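Local coordinates for protein 3-chlorocatechol 1,2-dioxygenase (Rhodococcus opacus, PDB 2BOY) that probably catalyses the iron(III)-dependent intradiol ring cleavage of 3-chlorocatechol and related catechols in the breakdown of chlorinated aromatic compounds, at residues D101-R106 with A190-I195; Y143-K148 with L159-P164. All coordinates share one frame; numbering follows the deposited sequence.

Interaction 1: D101-R106 with A190-I195. With FE (Fe (III) ion), chain I; BHO (benzhydroxamic acid), chain J.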
# COMPACT_ATOMS: atom_id res chain seq x y z
N ASP A 101 12.76 -35.84 6.82
CA ASP A 101 12.65 -37.04 6.02
C ASP A 101 13.40 -36.83 4.70
O ASP A 101 13.23 -35.79 4.08
CB ASP A 101 11.16 -37.31 5.71
CG ASP A 101 10.32 -37.51 6.98
OD1 ASP A 101 10.82 -38.15 7.92
OD2 ASP A 101 9.17 -37.07 7.11
N THR A 102 14.22 -37.80 4.30
CA THR A 102 14.97 -37.75 3.04
C THR A 102 14.01 -37.83 1.88
O THR A 102 13.07 -38.63 1.89
CB THR A 102 15.97 -38.92 2.96
OG1 THR A 102 17.01 -38.69 3.92
CG2 THR A 102 16.72 -38.89 1.62
N LEU A 103 14.24 -36.98 0.87
CA LEU A 103 13.42 -36.97 -0.31
C LEU A 103 14.32 -37.18 -1.52
O LEU A 103 15.32 -36.44 -1.68
CB LEU A 103 12.71 -35.59 -0.47
CG LEU A 103 11.89 -35.47 -1.77
CD1 LEU A 103 10.74 -36.51 -1.83
CD2 LEU A 103 11.36 -34.02 -1.98
N ILE A 104 13.96 -38.14 -2.37
CA ILE A 104 14.67 -38.33 -3.65
C ILE A 104 13.75 -37.85 -4.73
O ILE A 104 12.63 -38.39 -4.91
CB ILE A 104 15.12 -39.79 -3.88
CG1 ILE A 104 15.93 -40.31 -2.67
CG2 ILE A 104 15.86 -39.92 -5.20
CD1 ILE A 104 17.19 -39.50 -2.31
N PHE A 105 14.21 -36.83 -5.45
CA PHE A 105 13.37 -36.17 -6.47
C PHE A 105 13.92 -36.51 -7.86
O PHE A 105 15.09 -36.25 -8.14
CB PHE A 105 13.31 -34.65 -6.22
CG PHE A 105 12.45 -33.91 -7.21
CD1 PHE A 105 12.87 -33.73 -8.53
CD2 PHE A 105 11.21 -33.37 -6.83
CE1 PHE A 105 12.08 -33.05 -9.49
CE2 PHE A 105 10.41 -32.65 -7.75
CZ PHE A 105 10.86 -32.53 -9.11
N ARG A 106 13.11 -37.19 -8.68
CA ARG A 106 13.54 -37.58 -10.03
C ARG A 106 12.86 -36.63 -11.00
O ARG A 106 11.62 -36.65 -11.15
CB ARG A 106 13.12 -39.04 -10.32
CG ARG A 106 13.77 -40.04 -9.36
CD ARG A 106 13.32 -41.51 -9.55
NE ARG A 106 13.82 -42.38 -8.45
CZ ARG A 106 15.09 -42.68 -8.30
NH1 ARG A 106 15.95 -42.17 -9.18
NH2 ARG A 106 15.51 -43.47 -7.30
N ALA A 190 3.97 -27.03 2.32
CA ALA A 190 5.40 -27.30 2.00
C ALA A 190 5.61 -27.29 0.51
O ALA A 190 4.75 -27.77 -0.19
CB ALA A 190 5.78 -28.66 2.55
N HIS A 191 6.74 -26.77 0.04
CA HIS A 191 6.97 -26.64 -1.42
C HIS A 191 8.46 -26.54 -1.79
O HIS A 191 9.29 -26.11 -0.97
CB HIS A 191 6.22 -25.40 -1.97
CG HIS A 191 6.60 -24.14 -1.26
ND1 HIS A 191 6.00 -23.72 -0.10
CD2 HIS A 191 7.59 -23.25 -1.53
CE1 HIS A 191 6.60 -22.61 0.32
NE2 HIS A 191 7.56 -22.30 -0.54
N LEU A 192 8.77 -26.89 -3.04
CA LEU A 192 10.07 -26.72 -3.64
C LEU A 192 9.87 -25.66 -4.71
O LEU A 192 8.91 -25.79 -5.49
CB LEU A 192 10.51 -28.02 -4.32
CG LEU A 192 10.49 -29.26 -3.42
CD1 LEU A 192 10.99 -30.45 -4.23
CD2 LEU A 192 11.45 -28.95 -2.23
N HIS A 193 10.75 -24.64 -4.71
CA HIS A 193 10.72 -23.52 -5.72
C HIS A 193 11.67 -23.86 -6.87
O HIS A 193 12.75 -24.37 -6.61
CB HIS A 193 11.29 -22.25 -5.11
CG HIS A 193 10.37 -21.55 -4.15
ND1 HIS A 193 9.40 -20.68 -4.58
CD2 HIS A 193 10.31 -21.54 -2.78
CE1 HIS A 193 8.75 -20.20 -3.53
NE2 HIS A 193 9.27 -20.72 -2.43
N TRP A 194 11.35 -23.48 -8.12
CA TRP A 194 12.23 -23.79 -9.24
C TRP A 194 12.21 -22.63 -10.23
O TRP A 194 11.14 -22.07 -10.49
CB TRP A 194 11.71 -25.00 -10.01
CG TRP A 194 11.54 -26.24 -9.20
CD1 TRP A 194 10.47 -26.58 -8.42
CD2 TRP A 194 12.47 -27.33 -9.09
NE1 TRP A 194 10.70 -27.79 -7.82
CE2 TRP A 194 11.90 -28.28 -8.23
CE3 TRP A 194 13.74 -27.59 -9.64
CZ2 TRP A 194 12.54 -29.48 -7.91
CZ3 TRP A 194 14.39 -28.79 -9.31
CH2 TRP A 194 13.78 -29.70 -8.46
N ILE A 195 13.39 -22.25 -10.70
CA ILE A 195 13.51 -21.40 -11.91
C ILE A 195 14.30 -22.23 -12.89
O ILE A 195 15.41 -22.69 -12.57
CB ILE A 195 14.18 -20.05 -11.60
CG1 ILE A 195 13.23 -19.17 -10.77
CG2 ILE A 195 14.57 -19.27 -12.94
CD1 ILE A 195 13.91 -17.93 -10.13
FE FE I . 8.62 -20.56 -0.36
C1 BHO J . 6.53 -17.29 -0.35
C2 BHO J . 5.48 -16.71 -1.22
C3 BHO J . 4.78 -15.59 -0.77
C4 BHO J . 5.08 -15.06 0.50
C5 BHO J . 6.05 -15.61 1.31
C6 BHO J . 6.78 -16.74 0.90
C BHO J . 7.27 -18.49 -0.83
O1 BHO J . 6.70 -19.20 -1.59
N BHO J . 8.48 -18.86 -0.47
O2 BHO J . 9.47 -18.10 -0.42
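The buried core of the intradiol dioxygenase beta fold, just behind its ferric site, holds Leu103 and Phe105 of strand 102-106 against Leu192 and Trp194 of strand 191-195. The two strands face each other without backbone bonds, their axes 12.1 Å apart at closest approach and inclined at 41°, so side chains alone span the gap. Successive residues of 191-195 serve opposite faces. His191 and His193 turn to the metal, with His191 NE2 2.0 Å and His193 NE2 2.2 Å from the iron(III) ion. Tyr133 is the third protein ligand, and benzhydroxamic acid is bound to the iron through its N atom. Leu192 and Trp194 instead enter the hydrophobic interior, where Met124 of strand 121-125 and Leu208 of strand 204-210 add to the packing. The Phe105 ring reaches across to Leu192 and Trp194 because chi1 of -179° places CG opposite the backbone nitrogen. Leu192 CD1 lies 3.9 Å from Phe105 CD2, the two side chains passing alongside one another, pointed opposite ways, and the same methyl is 4.2 Å from Leu103 CD2. Trp194 approaches Phe105 head-on from the other strand, and its six-membered ring meets the phenyl ring obliquely, with the planes at 40° and the centroids 5.0 Å apart. Trp194 CZ2 sits over one face of the phenyl ring, displaced toward the rim, 3.7 Å from Phe105 CZ.

Interaction 2: Y143-K148 with L159-P164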
# COMPACT_ATOMS: atom_id res chain seq x y z
N TYR A 143 23.24 -20.30 1.62
CA TYR A 143 22.86 -21.26 0.59
C TYR A 143 22.44 -22.64 1.12
O TYR A 143 22.37 -23.59 0.35
CB TYR A 143 23.91 -21.41 -0.53
CG TYR A 143 24.09 -20.13 -1.36
CD1 TYR A 143 23.05 -19.62 -2.13
CD2 TYR A 143 25.32 -19.44 -1.37
CE1 TYR A 143 23.21 -18.45 -2.89
CE2 TYR A 143 25.50 -18.25 -2.14
CZ TYR A 143 24.44 -17.77 -2.87
OH TYR A 143 24.61 -16.62 -3.63
N LEU A 144 22.10 -22.74 2.40
CA LEU A 144 21.49 -24.00 2.84
C LEU A 144 20.24 -24.17 1.96
O LEU A 144 19.48 -23.20 1.81
CB LEU A 144 21.04 -23.92 4.28
CG LEU A 144 20.80 -25.29 4.93
CD1 LEU A 144 22.22 -25.91 5.21
CD2 LEU A 144 20.00 -25.10 6.17
N PHE A 145 20.02 -25.37 1.42
CA PHE A 145 18.79 -25.70 0.68
C PHE A 145 18.56 -24.76 -0.52
O PHE A 145 17.42 -24.47 -0.86
CB PHE A 145 17.55 -25.72 1.59
CG PHE A 145 17.47 -26.97 2.43
CD1 PHE A 145 17.62 -26.89 3.82
CD2 PHE A 145 17.36 -28.20 1.81
CE1 PHE A 145 17.60 -28.07 4.58
CE2 PHE A 145 17.31 -29.39 2.56
CZ PHE A 145 17.44 -29.31 3.95
N ARG A 146 19.66 -24.39 -1.16
CA ARG A 146 19.63 -23.65 -2.43
C ARG A 146 20.69 -24.25 -3.34
O ARG A 146 21.87 -24.38 -2.94
CB ARG A 146 19.97 -22.18 -2.15
CG ARG A 146 18.96 -21.46 -1.25
CD ARG A 146 19.30 -19.99 -0.92
NE ARG A 146 18.32 -19.37 -0.03
CZ ARG A 146 17.17 -18.78 -0.42
NH1 ARG A 146 16.80 -18.74 -1.73
NH2 ARG A 146 16.39 -18.23 0.50
N GLY A 147 20.32 -24.61 -4.58
CA GLY A 147 21.30 -25.20 -5.48
C GLY A 147 20.91 -25.12 -6.95
O GLY A 147 19.71 -25.01 -7.28
N LYS A 148 21.92 -25.24 -7.80
CA LYS A 148 21.71 -25.29 -9.24
C LYS A 148 22.13 -26.66 -9.76
O LYS A 148 23.19 -27.17 -9.40
CB LYS A 148 22.54 -24.23 -9.94
CG LYS A 148 22.10 -22.82 -9.58
CD LYS A 148 23.06 -21.84 -10.14
CE LYS A 148 22.52 -20.42 -10.02
NZ LYS A 148 23.47 -19.58 -10.75
N LEU A 159 17.74 -35.72 -7.57
CA LEU A 159 18.17 -34.74 -6.57
C LEU A 159 17.82 -35.27 -5.18
O LEU A 159 16.67 -35.68 -4.95
CB LEU A 159 17.49 -33.38 -6.83
CG LEU A 159 17.73 -32.23 -5.81
CD1 LEU A 159 19.19 -31.85 -5.78
CD2 LEU A 159 16.87 -31.02 -6.15
N ARG A 160 18.81 -35.27 -4.27
CA ARG A 160 18.55 -35.63 -2.89
C ARG A 160 18.37 -34.39 -2.00
O ARG A 160 19.20 -33.48 -1.99
CB ARG A 160 19.68 -36.51 -2.32
CG ARG A 160 19.51 -36.83 -0.85
CD ARG A 160 20.50 -37.88 -0.29
NE ARG A 160 21.00 -37.44 1.03
CZ ARG A 160 22.29 -37.26 1.33
NH1 ARG A 160 23.24 -37.51 0.43
NH2 ARG A 160 22.66 -36.84 2.55
N THR A 161 17.31 -34.39 -1.22
CA THR A 161 17.08 -33.30 -0.30
C THR A 161 16.29 -33.84 0.88
O THR A 161 16.33 -35.05 1.16
CB THR A 161 16.43 -32.13 -1.07
OG1 THR A 161 16.27 -31.03 -0.20
CG2 THR A 161 15.01 -32.46 -1.59
N ILE A 162 15.65 -32.95 1.62
CA ILE A 162 14.80 -33.32 2.73
C ILE A 162 13.43 -32.72 2.43
O ILE A 162 13.36 -31.75 1.68
CB ILE A 162 15.48 -32.80 4.04
CG1 ILE A 162 16.35 -33.95 4.60
CG2 ILE A 162 14.49 -32.31 5.07
CD1 ILE A 162 17.58 -33.48 5.37
N VAL A 163 12.35 -33.34 2.89
CA VAL A 163 11.00 -32.76 2.71
C VAL A 163 10.91 -31.46 3.49
O VAL A 163 11.10 -31.47 4.72
CB VAL A 163 9.87 -33.75 3.13
CG1 VAL A 163 8.50 -33.15 2.85
CG2 VAL A 163 10.02 -35.07 2.37
N PRO A 164 10.62 -30.32 2.82
CA PRO A 164 10.51 -29.05 3.52
C PRO A 164 9.27 -29.07 4.41
O PRO A 164 8.30 -29.75 4.08
CB PRO A 164 10.33 -27.99 2.39
CG PRO A 164 9.66 -28.78 1.24
CD PRO A 164 10.28 -30.21 1.37
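Phe145 sets the edge of its ring against Thr161 and touches Ile162 with its end, and this one side chain carries the whole contact between 143-148 and 159-164. On the tight side, Thr161 OG1 lies near the plane of the ring, 3.4 Å from Phe145 CE2 and 3.6 Å from Phe145 CD2, so the hydroxyl oxygen faces the weakly positive C-H rim rather than the pi cloud. Thr161 chi1 of -177° sets OG1 opposite the backbone nitrogen, on the side from which the ring arrives. The buried hydroxyl finds its polar partner in Gln126 OE1, while Gln126 NE2 bonds to the carbonyl oxygen of Ile162; the amide thus ties down the backbone and side chain that the ring rests on. At the end of the ring, Phe145 CZ comes within 4.0 Å of Ile162 CB. The Phe145 side chain lies about 11 Å from the bound iron(III) ion. Exchanging Phe145 for an alanine would probably open a gap beside Thr161 OG1 and Ile162 CB, leaving the Thr161-Gln126 pair less firmly enclosed. Away from the ring the segments part. Even the nearest pair of CA atoms, those of Phe145 and Thr161, is 7.9 Å apart, and strand 146-148 pairs with strand 121-125 instead. Arg160 is exposed to solvent and Lys148 partly so, and neither bridges the segments. Phe145 is the third residue of a type II beta turn closed by Arg146 N to Tyr143 O, with the positive phi (58°) of that position, and the turn leads into a strand of the intradiol dioxygenase beta fold.

Interaction 2 is nested along the chain within interaction 1: the order is 101-106, 143-148, 159-164, 190-195. Their centres are about 7 Å apart, inside the same dioxygenase domain. Strands 102-110 and 156-162 are antiparallel neighbours in one mixed sheet, and probable hydrogen bonds from Leu159 N to Phe105 O (2.8 Å) and from Val163 N to Asp101 O (2.9 Å) join the two contacts directly. Pro164 then carries the chain against Ala190 and His191 at the start of the iron-binding strand. Gln126 is common to both, touching Leu192 as well as Thr161. Together the contacts link strand 102-106 with the turn at Phe145 and the segment bearing two iron ligands.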